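Local coordinates for hypothetical protein ST1444 (Sulfolobus tokodaii, PDB 2EO0) that probably resolves Holliday junctions, cutting four-way DNA by magnesium-dependent paired nicks in opposing strands to complete genetic recombination, at residues 68-73 against 113-118; 93-98 against 121-126; 51-56 against 137-142; 39-44 against 72-77. All blocks are in the same frame, centred on the assembly; numbering follows the deposited sequence.

Contact 1: residues 68-73 against 113-118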
loop_
_atom_site.group_PDB
_atom_site.type_symbol
_atom_site.label_atom_id
_atom_site.label_comp_id
_atom_site.label_asym_id
_atom_site.label_seq_id
_atom_site.Cartn_x
_atom_site.Cartn_y
_atom_site.Cartn_z
ATOM N N ILE A 68 20.670 -17.276 4.122
ATOM C CA ILE A 68 19.924 -16.684 3.018
ATOM C C ILE A 68 20.540 -15.312 2.801
ATOM O O ILE A 68 20.624 -14.511 3.733
ATOM C CB ILE A 68 18.450 -16.450 3.360
ATOM C CG1 ILE A 68 17.811 -17.751 3.837
ATOM C CG2 ILE A 68 17.735 -15.879 2.144
ATOM C CD1 ILE A 68 16.348 -17.606 4.250
ATOM N N TYR A 69 20.945 -15.037 1.569
ATOM C CA TYR A 69 21.577 -13.776 1.234
ATOM C C TYR A 69 20.691 -12.889 0.396
ATOM O O TYR A 69 20.047 -13.344 -0.538
ATOM C CB TYR A 69 22.870 -14.042 0.464
ATOM C CG TYR A 69 24.022 -14.477 1.338
ATOM C CD1 TYR A 69 24.775 -13.537 2.047
ATOM C CD2 TYR A 69 24.359 -15.825 1.467
ATOM C CE1 TYR A 69 25.843 -13.930 2.870
ATOM C CE2 TYR A 69 25.424 -16.232 2.287
ATOM C CZ TYR A 69 26.161 -15.277 2.984
ATOM O OH TYR A 69 27.218 -15.660 3.787
ATOM N N ILE A 70 20.658 -11.609 0.736
ATOM C CA ILE A 70 19.899 -10.656 -0.046
ATOM C C ILE A 70 20.857 -9.530 -0.416
ATOM O O ILE A 70 21.562 -8.998 0.433
ATOM C CB ILE A 70 18.716 -10.123 0.739
ATOM C CG1 ILE A 70 17.930 -9.136 -0.121
ATOM C CG2 ILE A 70 19.210 -9.487 2.016
ATOM C CD1 ILE A 70 16.580 -8.780 0.440
ATOM N N GLU A 71 20.894 -9.211 -1.705
ATOM C CA GLU A 71 21.767 -8.183 -2.275
ATOM C C GLU A 71 21.610 -6.792 -1.661
ATOM O O GLU A 71 20.494 -6.277 -1.492
ATOM C CB GLU A 71 21.544 -8.131 -3.787
ATOM C CG GLU A 71 22.549 -7.312 -4.575
ATOM C CD GLU A 71 22.197 -5.847 -4.617
ATOM O OE1 GLU A 71 21.036 -5.526 -4.932
ATOM O OE2 GLU A 71 23.080 -5.015 -4.349
ATOM N N LYS A 72 22.756 -6.195 -1.353
ATOM C CA LYS A 72 22.857 -4.883 -0.727
ATOM C C LYS A 72 21.945 -3.771 -1.260
ATOM O O LYS A 72 21.132 -3.205 -0.509
ATOM C CB LYS A 72 24.313 -4.433 -0.798
ATOM C CG LYS A 72 24.613 -3.062 -0.249
ATOM C CD LYS A 72 25.988 -2.615 -0.731
ATOM C CE LYS A 72 26.398 -1.267 -0.140
ATOM N NZ LYS A 72 25.477 -0.147 -0.535
ATOM N N GLU A 73 22.093 -3.450 -2.544
ATOM C CA GLU A 73 21.320 -2.393 -3.169
ATOM C C GLU A 73 19.829 -2.664 -3.182
ATOM O O GLU A 73 19.031 -1.745 -3.019
ATOM C CB GLU A 73 21.831 -2.132 -4.591
ATOM C CG GLU A 73 22.957 -1.093 -4.640
ATOM C CD GLU A 73 23.627 -0.951 -6.010
ATOM O OE1 GLU A 73 22.966 -1.086 -7.069
ATOM O OE2 GLU A 73 24.839 -0.668 -6.016
ATOM N N GLY A 113 28.946 -6.667 2.606
ATOM C CA GLY A 113 28.018 -5.570 2.348
ATOM C C GLY A 113 26.567 -5.964 2.090
ATOM O O GLY A 113 25.661 -5.123 2.086
ATOM N N ASN A 114 26.334 -7.246 1.852
ATOM C CA ASN A 114 24.977 -7.679 1.604
ATOM C C ASN A 114 24.319 -7.982 2.934
ATOM O O ASN A 114 24.874 -7.696 3.990
ATOM C CB ASN A 114 24.969 -8.899 0.687
ATOM C CG ASN A 114 25.766 -8.668 -0.570
ATOM O OD1 ASN A 114 26.924 -9.074 -0.664
ATOM N ND2 ASN A 114 25.161 -7.987 -1.541
ATOM N N TYR A 115 23.131 -8.557 2.884
ATOM C CA TYR A 115 22.407 -8.852 4.094
ATOM C C TYR A 115 22.060 -10.310 4.102
ATOM O O TYR A 115 21.821 -10.909 3.050
ATOM C CB TYR A 115 21.154 -7.990 4.160
ATOM C CG TYR A 115 21.475 -6.515 4.251
ATOM C CD1 TYR A 115 21.629 -5.895 5.476
ATOM C CD2 TYR A 115 21.710 -5.764 3.106
ATOM C CE1 TYR A 115 22.017 -4.559 5.555
ATOM C CE2 TYR A 115 22.091 -4.463 3.175
ATOM C CZ TYR A 115 22.249 -3.853 4.394
ATOM O OH TYR A 115 22.659 -2.529 4.451
ATOM N N ALA A 116 22.046 -10.889 5.298
ATOM C CA ALA A 116 21.753 -12.299 5.425
ATOM C C ALA A 116 21.177 -12.677 6.760
ATOM O O ALA A 116 21.247 -11.931 7.740
ATOM C CB ALA A 116 23.005 -13.120 5.157
ATOM N N ILE A 117 20.603 -13.867 6.761
ATOM C CA ILE A 117 19.971 -14.436 7.924
ATOM C C ILE A 117 20.205 -15.940 7.760
ATOM O O ILE A 117 20.170 -16.470 6.633
ATOM C CB ILE A 117 18.442 -14.073 7.931
ATOM C CG1 ILE A 117 17.758 -14.646 9.172
ATOM C CG2 ILE A 117 17.758 -14.527 6.631
ATOM C CD1 ILE A 117 17.972 -13.787 10.434
ATOM N N ASP A 118 20.496 -16.619 8.866
ATOM C CA ASP A 118 20.732 -18.063 8.837
ATOM C C ASP A 118 19.404 -18.806 8.604
ATOM O O ASP A 118 18.371 -18.401 9.143
ATOM C CB ASP A 118 21.388 -18.475 10.154
ATOM C CG ASP A 118 20.590 -18.035 11.356
ATOM O OD1 ASP A 118 19.876 -18.890 11.921
ATOM O OD2 ASP A 118 20.649 -16.833 11.732
#
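Strands 68-70 and 115-117 pair antiparallel in the small three-stranded sheet, their directions 159° apart. Four backbone hydrogen bonds join them: I68 N gives a nearly straight one to I117 O (2.7 Å) and I117 N answers to I68 O; I70 N reaches Y115 O at 2.7 Å and Y115 N returns to I70 O. In the non-hydrogen-bonded pair between them, A116 CB sits 3.6 Å from CD1 of the Y69 ring. On the other face I68 and I117 lie side by side, I68 CB 3.9 Å from I117 CG2. A chi1 of -179° sends I70 CG1 away from strand 115-117 and leaves CG2 against Y115 CB, at 3.3 Å. The Y115 ring turns its edge to K72 CA; its hydroxyl bonds to E76 and its ring meets R79 in a cation-pi contact, both on helix 72-85. A leucine in place of Y115 would probably leave E76 without its hydroxyl partner and R79 without an aromatic surface. E71 serves as N-cap, its OE2 taking E73 N at 2.6 Å. An antiparallel ladder thus runs into a capped helix of a PDDEXK nuclease fold, the I70 side chain about 5 Å from that of the probable magnesium ligand E58.

Contact 2: residues 93-98 against 121-126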
loop_
_atom_site.group_PDB
_atom_site.type_symbol
_atom_site.label_atom_id
_atom_site.label_comp_id
_atom_site.label_asym_id
_atom_site.label_seq_id
_atom_site.Cartn_x
_atom_site.Cartn_y
_atom_site.Cartn_z
ATOM N N VAL A 93 10.124 -16.252 3.084
ATOM C CA VAL A 93 10.929 -17.247 2.362
ATOM C C VAL A 93 10.225 -18.568 2.111
ATOM O O VAL A 93 9.629 -19.152 3.014
ATOM C CB VAL A 93 12.243 -17.585 3.101
ATOM C CG1 VAL A 93 13.177 -18.362 2.155
ATOM C CG2 VAL A 93 12.905 -16.295 3.624
ATOM N N LYS A 94 10.298 -19.045 0.879
ATOM C CA LYS A 94 9.675 -20.317 0.569
ATOM C C LYS A 94 10.742 -21.408 0.457
ATOM O O LYS A 94 11.466 -21.489 -0.545
ATOM C CB LYS A 94 8.869 -20.233 -0.739
ATOM C CG LYS A 94 8.159 -21.549 -1.097
ATOM C CD LYS A 94 7.227 -22.021 0.038
ATOM C CE LYS A 94 6.522 -23.329 -0.309
ATOM N NZ LYS A 94 7.402 -24.547 -0.227
ATOM N N LEU A 95 10.851 -22.226 1.505
ATOM C CA LEU A 95 11.801 -23.316 1.501
ATOM C C LEU A 95 11.106 -24.474 0.803
ATOM O O LEU A 95 9.902 -24.422 0.537
ATOM C CB LEU A 95 12.205 -23.667 2.927
ATOM C CG LEU A 95 12.899 -22.467 3.584
ATOM C CD1 LEU A 95 13.127 -22.786 5.025
ATOM C CD2 LEU A 95 14.214 -22.129 2.884
ATOM N N PRO A 96 11.856 -25.523 0.461
ATOM C CA PRO A 96 11.258 -26.672 -0.221
ATOM C C PRO A 96 9.917 -27.158 0.343
ATOM O O PRO A 96 8.942 -27.330 -0.395
ATOM C CB PRO A 96 12.350 -27.735 -0.110
ATOM C CG PRO A 96 13.605 -26.922 -0.226
ATOM C CD PRO A 96 13.302 -25.730 0.680
ATOM N N LYS A 97 9.873 -27.377 1.652
ATOM C CA LYS A 97 8.671 -27.895 2.294
ATOM C C LYS A 97 7.999 -26.909 3.232
ATOM O O LYS A 97 7.105 -27.288 3.991
ATOM C CB LYS A 97 9.010 -29.177 3.070
ATOM C CG LYS A 97 9.688 -30.293 2.235
ATOM C CD LYS A 97 10.119 -31.471 3.148
ATOM C CE LYS A 97 10.848 -32.604 2.405
ATOM N NZ LYS A 97 9.929 -33.528 1.686
ATOM N N MET A 98 8.413 -25.648 3.199
ATOM C CA MET A 98 7.780 -24.673 4.086
ATOM C C MET A 98 7.934 -23.202 3.662
ATOM O O MET A 98 8.857 -22.833 2.907
ATOM C CB MET A 98 8.282 -24.860 5.532
ATOM C CG MET A 98 9.763 -24.548 5.741
ATOM S SD MET A 98 10.240 -24.549 7.507
ATOM C CE MET A 98 10.473 -26.306 7.760
ATOM N N THR A 121 17.029 -19.439 11.575
ATOM C CA THR A 121 16.104 -18.414 12.035
ATOM C C THR A 121 14.801 -18.398 11.251
ATOM O O THR A 121 13.715 -18.313 11.821
ATOM C CB THR A 121 16.786 -17.066 11.950
ATOM O OG1 THR A 121 18.113 -17.211 12.469
ATOM C CG2 THR A 121 16.022 -16.008 12.755
ATOM N N VAL A 122 14.927 -18.490 9.938
ATOM C CA VAL A 122 13.782 -18.508 9.045
ATOM C C VAL A 122 12.887 -19.713 9.344
ATOM O O VAL A 122 11.661 -19.608 9.370
ATOM C CB VAL A 122 14.281 -18.555 7.582
ATOM C CG1 VAL A 122 13.132 -18.806 6.613
ATOM C CG2 VAL A 122 15.005 -17.252 7.261
ATOM N N GLU A 123 13.501 -20.863 9.580
ATOM C CA GLU A 123 12.712 -22.052 9.854
ATOM C C GLU A 123 11.870 -21.840 11.095
ATOM O O GLU A 123 10.738 -22.307 11.171
ATOM C CB GLU A 123 13.613 -23.263 10.056
ATOM C CG GLU A 123 14.543 -23.541 8.909
ATOM C CD GLU A 123 15.251 -24.857 9.068
ATOM O OE1 GLU A 123 15.758 -25.132 10.180
ATOM O OE2 GLU A 123 15.301 -25.609 8.078
ATOM N N LYS A 124 12.436 -21.125 12.061
ATOM C CA LYS A 124 11.753 -20.852 13.318
ATOM C C LYS A 124 10.933 -19.564 13.204
ATOM O O LYS A 124 10.350 -19.091 14.181
ATOM C CB LYS A 124 12.784 -20.746 14.447
ATOM C CG LYS A 124 12.227 -20.354 15.810
ATOM C CD LYS A 124 13.333 -19.741 16.659
ATOM C CE LYS A 124 12.837 -19.287 18.030
ATOM N NZ LYS A 124 13.940 -18.608 18.782
ATOM N N GLY A 125 10.884 -19.006 11.999
ATOM C CA GLY A 125 10.124 -17.790 11.780
ATOM C C GLY A 125 8.638 -18.075 11.878
ATOM O O GLY A 125 8.242 -19.157 12.300
ATOM N N MET A 126 7.806 -17.124 11.479
ATOM C CA MET A 126 6.373 -17.351 11.573
ATOM C C MET A 126 5.743 -17.809 10.278
ATOM O O MET A 126 6.299 -17.626 9.200
ATOM C CB MET A 126 5.665 -16.094 12.097
ATOM C CG MET A 126 5.581 -14.926 11.156
ATOM S SD MET A 126 5.700 -13.352 12.092
ATOM C CE MET A 126 4.053 -12.997 12.526
#
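V122 pushes its CG1 methyl onto V93, 3.8 Å from V93 CB and 3.9 Å from V93 CG2, the two side chains crossing at about a right angle. The torsion of V122 explains the choice of methyl: with chi1 at 171°, CG1 stands opposite the backbone N and leads from the helix to the strand. L95, two residues along the same side of its strand, brings CD1 to the edge of this pair, 4.3 Å from V122 CG1, and also meets the aliphatic part of E123, whose CG lies 4.2 Å away from that same CD1. M98 completes the row from the far side of the turn: it leaves its backbone with chi1 at 66° and runs extended to SD, which comes 4.2 Å from E123 CA, close to the end of helix 119-123. The touching atoms are carbon and sulfur, with the carboxylate of E123 left at the margin. Each backbone is tied off locally. L95 N bonds to M98 O at 2.5 Å, with a weak return bond, closing a tight turn over P96 and K97, and K94 NZ holds L95 O. After the helix, G125 N bonds to V122 O. I68 of strand 68-70 touches both valines, linking them to the smaller sheet, while R100 of strand 98-103 packs on V122. The arrangement is a short helix packed against the turn end of a beta hairpin with a two-residue loop, 88-95 with 98-103, at the border of the mixed sheet of a PDDEXK nuclease fold.

Contact 3: residues 51-56 against 137-142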
loop_
_atom_site.group_PDB
_atom_site.type_symbol
_atom_site.label_atom_id
_atom_site.label_comp_id
_atom_site.label_asym_id
_atom_site.label_seq_id
_atom_site.Cartn_x
_atom_site.Cartn_y
_atom_site.Cartn_z
ATOM N N SER A 51 -7.180 -2.038 7.607
ATOM C CA SER A 51 -7.507 -1.185 8.742
ATOM C C SER A 51 -6.448 -0.137 9.093
ATOM O O SER A 51 -6.202 0.129 10.247
ATOM C CB SER A 51 -7.783 -2.081 9.954
ATOM O OG SER A 51 -8.608 -3.196 9.587
ATOM N N GLY A 52 -5.833 0.490 8.097
ATOM C CA GLY A 52 -4.829 1.481 8.423
ATOM C C GLY A 52 -3.420 0.936 8.663
ATOM O O GLY A 52 -2.487 1.736 8.829
ATOM N N VAL A 53 -3.235 -0.388 8.712
ATOM C CA VAL A 53 -1.885 -0.929 8.903
ATOM C C VAL A 53 -1.301 -1.354 7.551
ATOM O O VAL A 53 -1.984 -1.940 6.709
ATOM C CB VAL A 53 -1.865 -2.122 9.911
ATOM C CG1 VAL A 53 -0.480 -2.795 9.925
ATOM C CG2 VAL A 53 -2.178 -1.614 11.313
ATOM N N ILE A 54 -0.038 -1.017 7.342
ATOM C CA ILE A 54 0.664 -1.303 6.094
ATOM C C ILE A 54 1.680 -2.414 6.284
ATOM O O ILE A 54 2.573 -2.295 7.138
ATOM C CB ILE A 54 1.494 -0.069 5.619
ATOM C CG1 ILE A 54 0.608 1.175 5.466
ATOM C CG2 ILE A 54 2.236 -0.393 4.329
ATOM C CD1 ILE A 54 1.452 2.492 5.268
ATOM N N ILE A 55 1.570 -3.488 5.510
ATOM C CA ILE A 55 2.573 -4.539 5.618
ATOM C C ILE A 55 3.196 -4.823 4.259
ATOM O O ILE A 55 2.515 -5.059 3.247
ATOM C CB ILE A 55 2.027 -5.834 6.272
ATOM C CG1 ILE A 55 0.839 -6.361 5.491
ATOM C CG2 ILE A 55 1.586 -5.540 7.740
ATOM C CD1 ILE A 55 0.273 -7.638 6.089
ATOM N N LEU A 56 4.517 -4.741 4.240
ATOM C CA LEU A 56 5.265 -4.950 3.028
ATOM C C LEU A 56 5.951 -6.315 3.077
ATOM O O LEU A 56 6.516 -6.707 4.113
ATOM C CB LEU A 56 6.278 -3.813 2.899
ATOM C CG LEU A 56 5.650 -2.406 3.012
ATOM C CD1 LEU A 56 6.728 -1.323 2.994
ATOM C CD2 LEU A 56 4.678 -2.208 1.865
ATOM N N SER A 137 -2.868 -7.872 15.840
ATOM C CA SER A 137 -2.553 -7.256 17.117
ATOM C C SER A 137 -2.077 -5.826 16.932
ATOM O O SER A 137 -2.161 -5.016 17.855
ATOM C CB SER A 137 -1.499 -8.075 17.885
ATOM O OG SER A 137 -0.182 -7.852 17.402
ATOM N N LYS A 138 -1.580 -5.513 15.736
ATOM C CA LYS A 138 -1.117 -4.160 15.438
ATOM C C LYS A 138 -2.303 -3.279 15.112
ATOM O O LYS A 138 -2.271 -2.066 15.323
ATOM C CB LYS A 138 -0.106 -4.168 14.287
ATOM C CG LYS A 138 1.293 -4.584 14.753
ATOM C CD LYS A 138 2.379 -4.135 13.779
ATOM C CE LYS A 138 2.386 -2.602 13.582
ATOM N NZ LYS A 138 3.389 -2.153 12.568
ATOM N N ILE A 139 -3.355 -3.898 14.593
ATOM C CA ILE A 139 -4.579 -3.184 14.298
ATOM C C ILE A 139 -5.184 -2.824 15.635
ATOM O O ILE A 139 -5.556 -1.682 15.870
ATOM C CB ILE A 139 -5.569 -4.063 13.552
ATOM C CG1 ILE A 139 -5.056 -4.287 12.122
ATOM C CG2 ILE A 139 -6.968 -3.434 13.613
ATOM C CD1 ILE A 139 -5.898 -5.216 11.287
ATOM N N SER A 140 -5.257 -3.808 16.524
ATOM C CA SER A 140 -5.824 -3.591 17.851
ATOM C C SER A 140 -5.074 -2.488 18.571
ATOM O O SER A 140 -5.684 -1.653 19.236
ATOM C CB SER A 140 -5.760 -4.877 18.675
ATOM O OG SER A 140 -6.573 -5.885 18.108
ATOM N N ARG A 141 -3.751 -2.497 18.448
ATOM C CA ARG A 141 -2.907 -1.488 19.071
ATOM C C ARG A 141 -3.395 -0.097 18.644
ATOM O O ARG A 141 -3.543 0.832 19.448
ATOM C CB ARG A 141 -1.460 -1.700 18.619
ATOM C CG ARG A 141 -0.494 -0.614 19.066
ATOM C CD ARG A 141 0.910 -0.867 18.553
ATOM N NE ARG A 141 1.440 -2.138 19.038
ATOM C CZ ARG A 141 2.731 -2.468 19.032
ATOM N NH1 ARG A 141 3.634 -1.614 18.564
ATOM N NH2 ARG A 141 3.121 -3.651 19.502
ATOM N N THR A 142 -3.652 0.022 17.354
ATOM C CA THR A 142 -4.114 1.263 16.765
ATOM C C THR A 142 -5.420 1.773 17.375
ATOM O O THR A 142 -5.594 2.978 17.548
ATOM C CB THR A 142 -4.287 1.071 15.237
ATOM O OG1 THR A 142 -2.997 0.854 14.641
ATOM C CG2 THR A 142 -4.950 2.278 14.616
#
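Strand 53-56 and helix 137-142 run nearly antiparallel, 152° between their directions, with axes 9.5 Å apart at closest approach; V53 and I139 bring the two backbones nearest, their CA atoms 6.4 Å apart. V53 does most of the packing through one methyl, CG2, which rests 4.0 Å from I139 CG1 and equally near K138 O, with T142 OG1 a little farther off. That methyl lies beside the backbone N (chi1 171° places CG1 opposite it), on the helix side. S51 joins from the turn, setting CB and OG against the end of I139, with OG 3.8 Å from CD1. The turn S51-G52 has positive phi at both residues, a type I' turn closing the beta hairpin of strands 46-50 and 53-61, and the alpha/beta sheet is covered here by helix 128-143 while L56, on the reverse face, packs on helix 72-85. Within the helix, K138 O accepts from both T142 N and T142 OG1, the hydroxyl at 3.1 Å, which fixes the threonine's rotation beside V53. K138, bent at chi3, passes V53 and its NZ forms a salt bridge with E88. S51 and G52 make backbone hydrogen bonds to the second subunit, on whose G52 I54 packs.

Contact 4: residues 39-44 against 72-77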
loop_
_atom_site.group_PDB
_atom_site.type_symbol
_atom_site.label_atom_id
_atom_site.label_comp_id
_atom_site.label_asym_id
_atom_site.label_seq_id
_atom_site.Cartn_x
_atom_site.Cartn_y
_atom_site.Cartn_z
ATOM N N ARG A 39 11.769 -0.156 -11.854
ATOM C CA ARG A 39 12.304 0.037 -10.512
ATOM C C ARG A 39 11.868 -1.159 -9.671
ATOM O O ARG A 39 11.953 -1.161 -8.446
ATOM C CB ARG A 39 11.760 1.328 -9.908
ATOM C CG ARG A 39 10.236 1.391 -9.817
ATOM C CD ARG A 39 9.827 2.639 -9.073
ATOM N NE ARG A 39 10.461 3.813 -9.652
ATOM C CZ ARG A 39 10.740 4.909 -8.964
ATOM N NH1 ARG A 39 10.444 4.976 -7.672
ATOM N NH2 ARG A 39 11.319 5.935 -9.564
ATOM N N LYS A 40 11.397 -2.171 -10.375
ATOM C CA LYS A 40 10.916 -3.407 -9.802
ATOM C C LYS A 40 11.705 -3.975 -8.607
ATOM O O LYS A 40 11.115 -4.278 -7.571
ATOM C CB LYS A 40 10.825 -4.432 -10.941
ATOM C CG LYS A 40 10.586 -5.864 -10.535
ATOM C CD LYS A 40 9.804 -6.624 -11.626
ATOM C CE LYS A 40 10.295 -6.332 -13.052
ATOM N NZ LYS A 40 11.663 -6.862 -13.367
ATOM N N ASP A 41 13.024 -4.114 -8.730
ATOM C CA ASP A 41 13.800 -4.684 -7.635
ATOM C C ASP A 41 13.756 -3.924 -6.327
ATOM O O ASP A 41 14.110 -4.473 -5.295
ATOM C CB ASP A 41 15.247 -4.901 -8.050
ATOM C CG ASP A 41 15.392 -5.975 -9.120
ATOM O OD1 ASP A 41 14.638 -6.972 -9.079
ATOM O OD2 ASP A 41 16.270 -5.835 -9.999
ATOM N N HIS A 42 13.324 -2.667 -6.343
ATOM C CA HIS A 42 13.246 -1.923 -5.090
ATOM C C HIS A 42 11.831 -1.696 -4.593
ATOM O O HIS A 42 11.610 -0.876 -3.711
ATOM C CB HIS A 42 13.991 -0.597 -5.189
ATOM C CG HIS A 42 15.452 -0.769 -5.426
ATOM N ND1 HIS A 42 16.341 0.277 -5.401
ATOM C CD2 HIS A 42 16.179 -1.878 -5.688
ATOM C CE1 HIS A 42 17.556 -0.180 -5.636
ATOM N NE2 HIS A 42 17.483 -1.485 -5.812
ATOM N N VAL A 43 10.874 -2.429 -5.158
ATOM C CA VAL A 43 9.489 -2.335 -4.706
ATOM C C VAL A 43 9.119 -3.672 -4.069
ATOM O O VAL A 43 9.317 -4.728 -4.678
ATOM C CB VAL A 43 8.525 -2.046 -5.880
ATOM C CG1 VAL A 43 8.893 -0.703 -6.554
ATOM C CG2 VAL A 43 8.594 -3.196 -6.898
ATOM N N PRO A 44 8.601 -3.657 -2.829
ATOM C CA PRO A 44 8.216 -4.923 -2.171
ATOM C C PRO A 44 7.330 -5.743 -3.115
ATOM O O PRO A 44 6.521 -5.189 -3.870
ATOM C CB PRO A 44 7.456 -4.460 -0.929
ATOM C CG PRO A 44 8.137 -3.173 -0.583
ATOM C CD PRO A 44 8.324 -2.506 -1.963
ATOM N N LYS A 72 22.756 -6.195 -1.353
ATOM C CA LYS A 72 22.857 -4.883 -0.727
ATOM C C LYS A 72 21.945 -3.771 -1.260
ATOM O O LYS A 72 21.132 -3.205 -0.509
ATOM C CB LYS A 72 24.313 -4.433 -0.798
ATOM C CG LYS A 72 24.613 -3.062 -0.249
ATOM C CD LYS A 72 25.988 -2.615 -0.731
ATOM C CE LYS A 72 26.398 -1.267 -0.140
ATOM N NZ LYS A 72 25.477 -0.147 -0.535
ATOM N N GLU A 73 22.093 -3.450 -2.544
ATOM C CA GLU A 73 21.320 -2.393 -3.169
ATOM C C GLU A 73 19.829 -2.664 -3.182
ATOM O O GLU A 73 19.031 -1.745 -3.019
ATOM C CB GLU A 73 21.831 -2.132 -4.591
ATOM C CG GLU A 73 22.957 -1.093 -4.640
ATOM C CD GLU A 73 23.627 -0.951 -6.010
ATOM O OE1 GLU A 73 22.966 -1.086 -7.069
ATOM O OE2 GLU A 73 24.839 -0.668 -6.016
ATOM N N GLN A 74 19.450 -3.924 -3.377
ATOM C CA GLN A 74 18.049 -4.295 -3.380
ATOM C C GLN A 74 17.471 -4.199 -1.970
ATOM O O GLN A 74 16.335 -3.762 -1.787
ATOM C CB GLN A 74 17.872 -5.716 -3.915
ATOM C CG GLN A 74 16.533 -6.364 -3.520
ATOM C CD GLN A 74 16.288 -7.671 -4.244
ATOM O OE1 GLN A 74 16.290 -8.743 -3.645
ATOM N NE2 GLN A 74 16.081 -7.583 -5.546
ATOM N N ALA A 75 18.254 -4.597 -0.975
ATOM C CA ALA A 75 17.793 -4.560 0.399
ATOM C C ALA A 75 17.659 -3.138 0.890
ATOM O O ALA A 75 16.705 -2.801 1.585
ATOM C CB ALA A 75 18.740 -5.328 1.304
ATOM N N GLU A 76 18.616 -2.297 0.547
ATOM C CA GLU A 76 18.551 -0.926 1.001
ATOM C C GLU A 76 17.427 -0.183 0.288
ATOM O O GLU A 76 16.798 0.696 0.877
ATOM C CB GLU A 76 19.905 -0.246 0.797
ATOM C CG GLU A 76 20.997 -0.901 1.630
ATOM C CD GLU A 76 22.373 -0.312 1.398
ATOM O OE1 GLU A 76 22.622 0.235 0.300
ATOM O OE2 GLU A 76 23.216 -0.412 2.312
ATOM N N GLY A 77 17.163 -0.562 -0.962
ATOM C CA GLY A 77 16.090 0.051 -1.735
ATOM C C GLY A 77 14.690 -0.244 -1.183
ATOM O O GLY A 77 13.939 0.678 -0.879
#
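With chi1 at -63°, H42 places CG anti to its own carbonyl carbon, which brings the end of the ring up to segment 72-77, while Q74, its CG opposite the backbone N (chi1 160°) and its chain extended beyond, reaches back to D41. G77 CA lies over one face of the imidazole, 4.0 Å from the ring centroid and offset toward the rim, a CH-pi contact. The absence of a side chain at G77 makes this approach possible, since a CB there would clash with H42 ND1. The ring's other nitrogen, NE2, comes within 3.2 Å of E73 O, but the angle is too poor for a hydrogen bond, and that carbonyl already takes the helical bond from G77 N. Beside the histidine, D41 O lies 3.5 Å from Q74 CG, and D41 CB meets Q74 NE2 at 3.8 Å, carboxylate and amide planes 53° apart. An alanine replacing H42 would probably uncover the G77 backbone and open a gap between the loop and the first two turns of the helix. The Q74 side chain lies about 4 Å from that of the probable magnesium ligand E58, and its OE1 makes a weak hydrogen bond to K60, of the E-x-K pattern of PDDEXK nucleases. Within the helix, K72 NZ and E76 OE1 form a salt bridge (3.0 Å). The contact sets the loop that joins strands 28-30 and 46-50, just ahead of the probable magnesium ligand D45, against the N-terminal turns of helix 72-85, which in turn follows strand 68-70.

From the N terminus, the loop 39-44 opens contact 4 and segment 51-56, a turn and the start of strand 53-61, opens contact 3 before segment 72-77 closes contact 4, so these two cross; L56 and P44 touch between them. Contact 1 begins at 68-73, sharing K72 and E73 with contact 4, and closes at 113-118. Contact 2 runs from 93-98 inside that loop to 121-126 beyond it, crossing contact 1, with I68 touching V93 and V122. Contact 3 closes last, at 137-142, enclosing contacts 1 and 2. Contact 1 pairs two strands of the smaller sheet, contact 4 joins its loop to helix 72-85, and contacts 2 and 3 tie the mixed sheet to helices 119-123 and 128-143.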